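Local structure of L-Ribose isomerase (Acinetobacter, 4Q0S) at residues A30-A35 against D208-V213; P83-L88 against P235-M240. The protein isomerises the non-natural aldose L-ribose, probably to the ketose L-ribulose and with help from the metal bound in its cupin-type beta barrel. One frame throughout, in Å; residues are numbered along the deposited sequence.

Contact 1. Residues A30-A35 against D208-V213; sequences AALGKA and DVPLVV
Pro-210 is the first residue of 208-213 to touch the helical segment 30-35: its CG lies 3.9 Å from CD2 of Leu-32, and its CD is only slightly farther, 4.1 Å from the same Leu-32 methyl. The proline ring and the leucine branch meet at a slant. Leu-211 begins the strand and turns its CB away from the helix, and its side chain packs on Val-128 and Met-133. The strand lies in the antiparallel wall of the cupin barrel, between 101-108 (backbone bonds of Leu-211 with Val-108) and 124-130 (Val-212 with Val-129 and Leu-130); helix 19-35 packs against that wall. Val-212 points its CB toward the helix. With CG1 anti to the backbone N (chi1 -176°), CG2 is placed beside that N and comes within 3.8 Å of Leu-32 CD2. Leu-32 extends CG anti to its own N, at chi1 180°, and its CD2 touches both residues. All three residues are buried, the two segments hiding 116 Å² in total. A second subunit packs here as well, its Ala-31 on Pro-210 and its Ala-35 on Leu-32, while Lys-34 and Asp-208 each form a salt bridge with, respectively, Asp-208 and Lys-34 of that second subunit.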
ATOM      1  N   ALA A  30      -8.454   6.138  11.235  1.00 20.99           N
ATOM      2  CA  ALA A  30      -8.819   4.774  10.883  1.00 22.18           C
ATOM      3  C   ALA A  30      -8.710   4.575   9.372  1.00 21.38           C
ATOM      4  O   ALA A  30      -8.325   3.505   8.908  1.00 20.93           O
ATOM      5  CB  ALA A  30     -10.238   4.464  11.365  1.00 21.85           C
ATOM      6  N   ALA A  31      -9.046   5.610   8.607  1.00 23.00           N
ATOM      7  CA  ALA A  31      -8.972   5.530   7.150  1.00 22.94           C
ATOM      8  C   ALA A  31      -7.505   5.438   6.751  1.00 21.43           C
ATOM      9  O   ALA A  31      -7.128   4.666   5.865  1.00 22.33           O
ATOM     10  CB  ALA A  31      -9.626   6.770   6.512  1.00 22.90           C
ATOM     11  N   LEU A  32      -6.671   6.233   7.412  1.00 22.60           N
ATOM     12  CA  LEU A  32      -5.243   6.211   7.128  1.00 19.33           C
ATOM     13  C   LEU A  32      -4.730   4.797   7.419  1.00 18.07           C
ATOM     14  O   LEU A  32      -3.958   4.222   6.646  1.00 19.13           O
ATOM     15  CB  LEU A  32      -4.524   7.244   8.001  1.00 19.80           C
ATOM     16  CG  LEU A  32      -3.006   7.377   7.856  1.00 18.48           C
ATOM     17  CD1 LEU A  32      -2.645   7.791   6.436  1.00 19.63           C
ATOM     18  CD2 LEU A  32      -2.499   8.423   8.842  1.00 21.10           C
ATOM     19  N   GLY A  33      -5.178   4.229   8.532  1.00 19.59           N
ATOM     20  CA  GLY A  33      -4.756   2.891   8.894  1.00 20.02           C
ATOM     21  C   GLY A  33      -5.115   1.865   7.836  1.00 19.47           C
ATOM     22  O   GLY A  33      -4.306   1.006   7.493  1.00 19.19           O
ATOM     23  N   LYS A  34      -6.338   1.944   7.326  1.00 21.89           N
ATOM     24  CA  LYS A  34      -6.792   1.018   6.300  1.00 22.92           C
ATOM     25  C   LYS A  34      -5.951   1.164   5.037  1.00 23.27           C
ATOM     26  O   LYS A  34      -5.538   0.170   4.437  1.00 22.35           O
ATOM     27  CB  LYS A  34      -8.274   1.259   6.007  1.00 26.15           C
ATOM     28  CG  LYS A  34      -9.143   0.913   7.200  1.00 29.15           C
ATOM     29  CD  LYS A  34     -10.612   0.944   6.876  1.00 33.69           C
ATOM     30  CE  LYS A  34     -11.409   0.348   8.027  1.00 35.69           C
ATOM     31  NZ  LYS A  34     -12.829   0.127   7.666  1.00 32.79           N
ATOM     32  N   ALA A  35      -5.675   2.404   4.647  1.00 22.60           N
ATOM     33  CA  ALA A  35      -4.862   2.655   3.467  1.00 23.14           C
ATOM     34  C   ALA A  35      -3.504   1.965   3.616  1.00 24.21           C
ATOM     35  O   ALA A  35      -2.941   1.462   2.642  1.00 25.39           O
ATOM     36  CB  ALA A  35      -4.665   4.168   3.274  1.00 18.02           C
ATOM     37  N   ASP A 208       5.173  15.852   7.370  1.00 28.48           N
ATOM     38  CA  ASP A 208       4.055  16.126   6.477  1.00 29.75           C
ATOM     39  C   ASP A 208       2.977  15.067   6.661  1.00 28.28           C
ATOM     40  O   ASP A 208       1.887  15.184   6.108  1.00 30.20           O
ATOM     41  CB  ASP A 208       4.540  16.114   5.032  1.00 34.69           C
ATOM     42  CG  ASP A 208       5.362  14.881   4.717  1.00 39.88           C
ATOM     43  OD1 ASP A 208       6.391  14.663   5.400  1.00 42.92           O
ATOM     44  OD2 ASP A 208       4.978  14.129   3.800  1.00 43.47           O
ATOM     45  N   VAL A 209       3.288  14.019   7.422  1.00 25.82           N
ATOM     46  CA  VAL A 209       2.315  12.961   7.669  1.00 23.57           C
ATOM     47  C   VAL A 209       2.319  12.556   9.130  1.00 23.11           C
ATOM     48  O   VAL A 209       3.291  12.783   9.845  1.00 24.59           O
ATOM     49  CB  VAL A 209       2.598  11.685   6.819  1.00 23.59           C
ATOM     50  CG1 VAL A 209       2.534  12.016   5.342  1.00 21.99           C
ATOM     51  CG2 VAL A 209       3.951  11.086   7.186  1.00 20.68           C
ATOM     52  N   PRO A 210       1.216  11.962   9.603  1.00 23.73           N
ATOM     53  CA  PRO A 210       1.181  11.546  11.006  1.00 23.74           C
ATOM     54  C   PRO A 210       2.120  10.350  11.137  1.00 24.25           C
ATOM     55  O   PRO A 210       2.360   9.641  10.162  1.00 21.54           O
ATOM     56  CB  PRO A 210      -0.275  11.116  11.219  1.00 23.29           C
ATOM     57  CG  PRO A 210      -1.028  11.798  10.101  1.00 25.93           C
ATOM     58  CD  PRO A 210      -0.072  11.699   8.944  1.00 23.36           C
ATOM     59  N   LEU A 211       2.673  10.144  12.326  1.00 23.18           N
ATOM     60  CA  LEU A 211       3.519   8.991  12.544  1.00 23.21           C
ATOM     61  C   LEU A 211       2.554   7.819  12.720  1.00 21.65           C
ATOM     62  O   LEU A 211       1.606   7.901  13.504  1.00 20.96           O
ATOM     63  CB  LEU A 211       4.346   9.162  13.823  1.00 23.69           C
ATOM     64  CG  LEU A 211       4.891   7.851  14.407  1.00 25.16           C
ATOM     65  CD1 LEU A 211       5.797   7.183  13.383  1.00 22.73           C
ATOM     66  CD2 LEU A 211       5.654   8.131  15.714  1.00 24.18           C
ATOM     67  N   VAL A 212       2.772   6.747  11.976  1.00 22.13           N
ATOM     68  CA  VAL A 212       1.928   5.567  12.095  1.00 21.11           C
ATOM     69  C   VAL A 212       2.863   4.422  12.442  1.00 23.33           C
ATOM     70  O   VAL A 212       3.802   4.125  11.693  1.00 22.13           O
ATOM     71  CB  VAL A 212       1.174   5.251  10.775  1.00 19.98           C
ATOM     72  CG1 VAL A 212       0.230   4.053  10.981  1.00 20.39           C
ATOM     73  CG2 VAL A 212       0.373   6.460  10.336  1.00 18.24           C
ATOM     74  N   VAL A 213       2.613   3.786  13.582  1.00 23.61           N
ATOM     75  CA  VAL A 213       3.468   2.697  14.039  1.00 23.41           C
ATOM     76  C   VAL A 213       2.686   1.461  14.436  1.00 23.39           C
ATOM     77  O   VAL A 213       1.653   1.542  15.098  1.00 23.91           O
ATOM     78  CB  VAL A 213       4.309   3.127  15.270  1.00 27.09           C
ATOM     79  CG1 VAL A 213       5.279   2.000  15.679  1.00 24.88           C
ATOM     80  CG2 VAL A 213       5.080   4.396  14.955  1.00 29.90           C
TER

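Contact 2. Residues P83-L88 against P235-M240; sequences PAVDGL and PSWLGM
Trp-237 carries its CG beside the backbone N and anti to the carbonyl carbon, and chi1 of -70° and chi2 of 38° together place the six-membered ring of the indole against Pro-83 and Val-85; in Val-85, CG1 is anti to the backbone N and CG2 makes the contact. The shortest approach is Pro-83 CB to Trp-237 CZ3, at 3.6 Å. The same CB stands 3.8 Å from Trp-237 CH2, so the proline bears on the bond between these two ring carbons. Val-85 CG2 meets the next bond of the ring, lying 4.1 Å from both CZ2 and CH2 of Trp-237. Both groups approach the indole obliquely, and the valine and tryptophan side chains run past each other in opposite directions. The backbones stay well apart, with the CA atoms of Pro-83 and Trp-237 separated by 9.8 Å, which shows that the long indole does the bridging. Trp-237 opens a type II beta turn that ends at Met-240, closed by Met-240 N to Trp-237 O at 3.0 Å. Elsewhere, His-221 meets the indole edge-to-face and Tyr-219 at about 45°. The fourth subunit packs on segment 83-88, its Phe-152 on Pro-83 and its Leu-150 on Val-85, while its Arg-195 bonds to the carbonyls of Ala-84 and Asp-86. Beside this subunit interface, apolar packing of one tryptophan on a proline and a valine joins two loops beyond the strands of the cupin barrel, the connection after strand 73-82 and the one before strand 244-245.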
ATOM      1  N   PRO A  83      -4.566 -13.026  25.694  1.00 26.24           N
ATOM      2  CA  PRO A  83      -3.907 -13.450  26.931  1.00 28.35           C
ATOM      3  C   PRO A  83      -2.891 -14.563  26.693  1.00 27.63           C
ATOM      4  O   PRO A  83      -1.847 -14.600  27.339  1.00 29.43           O
ATOM      5  CB  PRO A  83      -5.074 -13.917  27.805  1.00 28.67           C
ATOM      6  CG  PRO A  83      -6.206 -13.040  27.352  1.00 30.20           C
ATOM      7  CD  PRO A  83      -6.032 -13.074  25.837  1.00 26.95           C
ATOM      8  N   ALA A  84      -3.199 -15.452  25.751  1.00 28.93           N
ATOM      9  CA  ALA A  84      -2.333 -16.591  25.436  1.00 29.91           C
ATOM     10  C   ALA A  84      -2.212 -17.498  26.669  1.00 30.74           C
ATOM     11  O   ALA A  84      -1.160 -18.081  26.941  1.00 31.27           O
ATOM     12  CB  ALA A  84      -0.958 -16.108  24.993  1.00 29.06           C
ATOM     13  N   VAL A  85      -3.310 -17.610  27.405  1.00 31.62           N
ATOM     14  CA  VAL A  85      -3.358 -18.429  28.612  1.00 31.48           C
ATOM     15  C   VAL A  85      -3.700 -19.880  28.304  1.00 31.27           C
ATOM     16  O   VAL A  85      -3.284 -20.782  29.031  1.00 30.51           O
ATOM     17  CB  VAL A  85      -4.386 -17.854  29.621  1.00 32.01           C
ATOM     18  CG1 VAL A  85      -4.849 -18.932  30.593  1.00 32.73           C
ATOM     19  CG2 VAL A  85      -3.751 -16.697  30.384  1.00 31.04           C
ATOM     20  N   ASP A  86      -4.450 -20.103  27.227  1.00 30.64           N
ATOM     21  CA  ASP A  86      -4.842 -21.454  26.834  1.00 31.22           C
ATOM     22  C   ASP A  86      -3.664 -22.338  26.473  1.00 32.16           C
ATOM     23  O   ASP A  86      -2.800 -21.945  25.686  1.00 31.33           O
ATOM     24  CB  ASP A  86      -5.808 -21.413  25.647  1.00 30.79           C
ATOM     25  CG  ASP A  86      -7.152 -20.836  26.016  1.00 30.94           C
ATOM     26  OD1 ASP A  86      -7.268 -19.597  26.130  1.00 31.69           O
ATOM     27  OD2 ASP A  86      -8.095 -21.628  26.211  1.00 33.69           O
ATOM     28  N   GLY A  87      -3.635 -23.540  27.046  1.00 31.66           N
ATOM     29  CA  GLY A  87      -2.560 -24.469  26.755  1.00 31.57           C
ATOM     30  C   GLY A  87      -1.351 -24.341  27.659  1.00 32.43           C
ATOM     31  O   GLY A  87      -0.393 -25.104  27.527  1.00 33.25           O
ATOM     32  N   LEU A  88      -1.382 -23.381  28.575  1.00 32.68           N
ATOM     33  CA  LEU A  88      -0.271 -23.183  29.495  1.00 35.02           C
ATOM     34  C   LEU A  88      -0.312 -24.140  30.675  1.00 36.26           C
ATOM     35  O   LEU A  88      -1.384 -24.506  31.151  1.00 35.15           O
ATOM     36  CB  LEU A  88      -0.284 -21.765  30.064  1.00 35.44           C
ATOM     37  CG  LEU A  88       0.183 -20.587  29.217  1.00 36.41           C
ATOM     38  CD1 LEU A  88       0.007 -19.306  30.019  1.00 35.97           C
ATOM     39  CD2 LEU A  88       1.638 -20.776  28.835  1.00 35.99           C
ATOM     40  N   PRO A 235      -7.347 -14.990  37.672  1.00 53.03           N
ATOM     41  CA  PRO A 235      -7.819 -14.173  38.794  1.00 51.90           C
ATOM     42  C   PRO A 235      -7.077 -12.856  39.005  1.00 50.79           C
ATOM     43  O   PRO A 235      -7.670 -11.782  38.897  1.00 50.50           O
ATOM     44  CB  PRO A 235      -7.684 -15.122  39.978  1.00 52.31           C
ATOM     45  CG  PRO A 235      -8.077 -16.428  39.363  1.00 52.22           C
ATOM     46  CD  PRO A 235      -7.317 -16.417  38.048  1.00 52.04           C
ATOM     47  N   SER A 236      -5.782 -12.943  39.297  1.00 50.67           N
ATOM     48  CA  SER A 236      -4.960 -11.759  39.539  1.00 50.92           C
ATOM     49  C   SER A 236      -5.077 -10.681  38.461  1.00 50.74           C
ATOM     50  O   SER A 236      -5.069  -9.492  38.769  1.00 52.89           O
ATOM     51  CB  SER A 236      -3.491 -12.162  39.695  1.00 50.60           C
ATOM     52  OG  SER A 236      -2.987 -12.743  38.505  1.00 51.88           O
ATOM     53  N   TRP A 237      -5.181 -11.092  37.203  1.00 50.65           N
ATOM     54  CA  TRP A 237      -5.290 -10.148  36.094  1.00 50.16           C
ATOM     55  C   TRP A 237      -6.400  -9.118  36.286  1.00 51.43           C
ATOM     56  O   TRP A 237      -6.334  -8.018  35.737  1.00 51.31           O
ATOM     57  CB  TRP A 237      -5.534 -10.903  34.787  1.00 48.52           C
ATOM     58  CG  TRP A 237      -4.354 -11.686  34.299  1.00 46.62           C
ATOM     59  CD1 TRP A 237      -3.460 -12.390  35.056  1.00 45.89           C
ATOM     60  CD2 TRP A 237      -3.980 -11.903  32.934  1.00 45.53           C
ATOM     61  NE1 TRP A 237      -2.557 -13.037  34.247  1.00 45.41           N
ATOM     62  CE2 TRP A 237      -2.854 -12.757  32.939  1.00 45.50           C
ATOM     63  CE3 TRP A 237      -4.492 -11.463  31.705  1.00 43.78           C
ATOM     64  CZ2 TRP A 237      -2.229 -13.182  31.759  1.00 44.12           C
ATOM     65  CZ3 TRP A 237      -3.872 -11.886  30.533  1.00 42.96           C
ATOM     66  CH2 TRP A 237      -2.752 -12.738  30.570  1.00 43.96           C
ATOM     67  N   LEU A 238      -7.418  -9.480  37.061  1.00 53.35           N
ATOM     68  CA  LEU A 238      -8.550  -8.592  37.312  1.00 54.80           C
ATOM     69  C   LEU A 238      -8.142  -7.270  37.958  1.00 55.37           C
ATOM     70  O   LEU A 238      -7.562  -7.250  39.045  1.00 55.91           O
ATOM     71  CB  LEU A 238      -9.579  -9.300  38.197  1.00 55.73           C
ATOM     72  CG  LEU A 238     -10.844  -8.516  38.552  1.00 56.26           C
ATOM     73  CD1 LEU A 238     -11.583  -8.102  37.288  1.00 55.47           C
ATOM     74  CD2 LEU A 238     -11.732  -9.382  39.432  1.00 56.46           C
ATOM     75  N   GLY A 239      -8.452  -6.170  37.278  1.00 55.86           N
ATOM     76  CA  GLY A 239      -8.117  -4.851  37.788  1.00 57.11           C
ATOM     77  C   GLY A 239      -6.641  -4.504  37.691  1.00 57.60           C
ATOM     78  O   GLY A 239      -6.245  -3.357  37.901  1.00 58.65           O
ATOM     79  N   MET A 240      -5.822  -5.500  37.372  1.00 57.11           N
ATOM     80  CA  MET A 240      -4.381  -5.314  37.248  1.00 55.85           C
ATOM     81  C   MET A 240      -4.024  -4.170  36.300  1.00 55.96           C
ATOM     82  O   MET A 240      -4.538  -4.094  35.183  1.00 55.91           O
ATOM     83  CB  MET A 240      -3.747  -6.610  36.749  1.00 54.79           C
ATOM     84  CG  MET A 240      -2.237  -6.589  36.662  1.00 53.65           C
ATOM     85  SD  MET A 240      -1.631  -8.124  35.944  1.00 52.01           S
ATOM     86  CE  MET A 240      -1.924  -9.274  37.292  1.00 52.95           C
TER

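The two contacts lie well apart, with centres 32 Å and nearest atoms about 19 Å from each other, and they share no residue. Along the chain their segments alternate: 30-35, 83-88, 208-213, 235-240. They are related through one six-stranded antiparallel sheet, since the start of strand 211-217 lies in contact 1 and that strand precedes the loop holding 235-240, while strand 73-82 leads directly into 83-88; strand 101-108 lies between these two strands in the sheet. Contact 1 joins the N-terminal helix to the barrel wall, whereas contact 2 joins two loops beyond it. Contact 1 borders the second and third subunits and contact 2 the fourth, so both take part in building the tetramer.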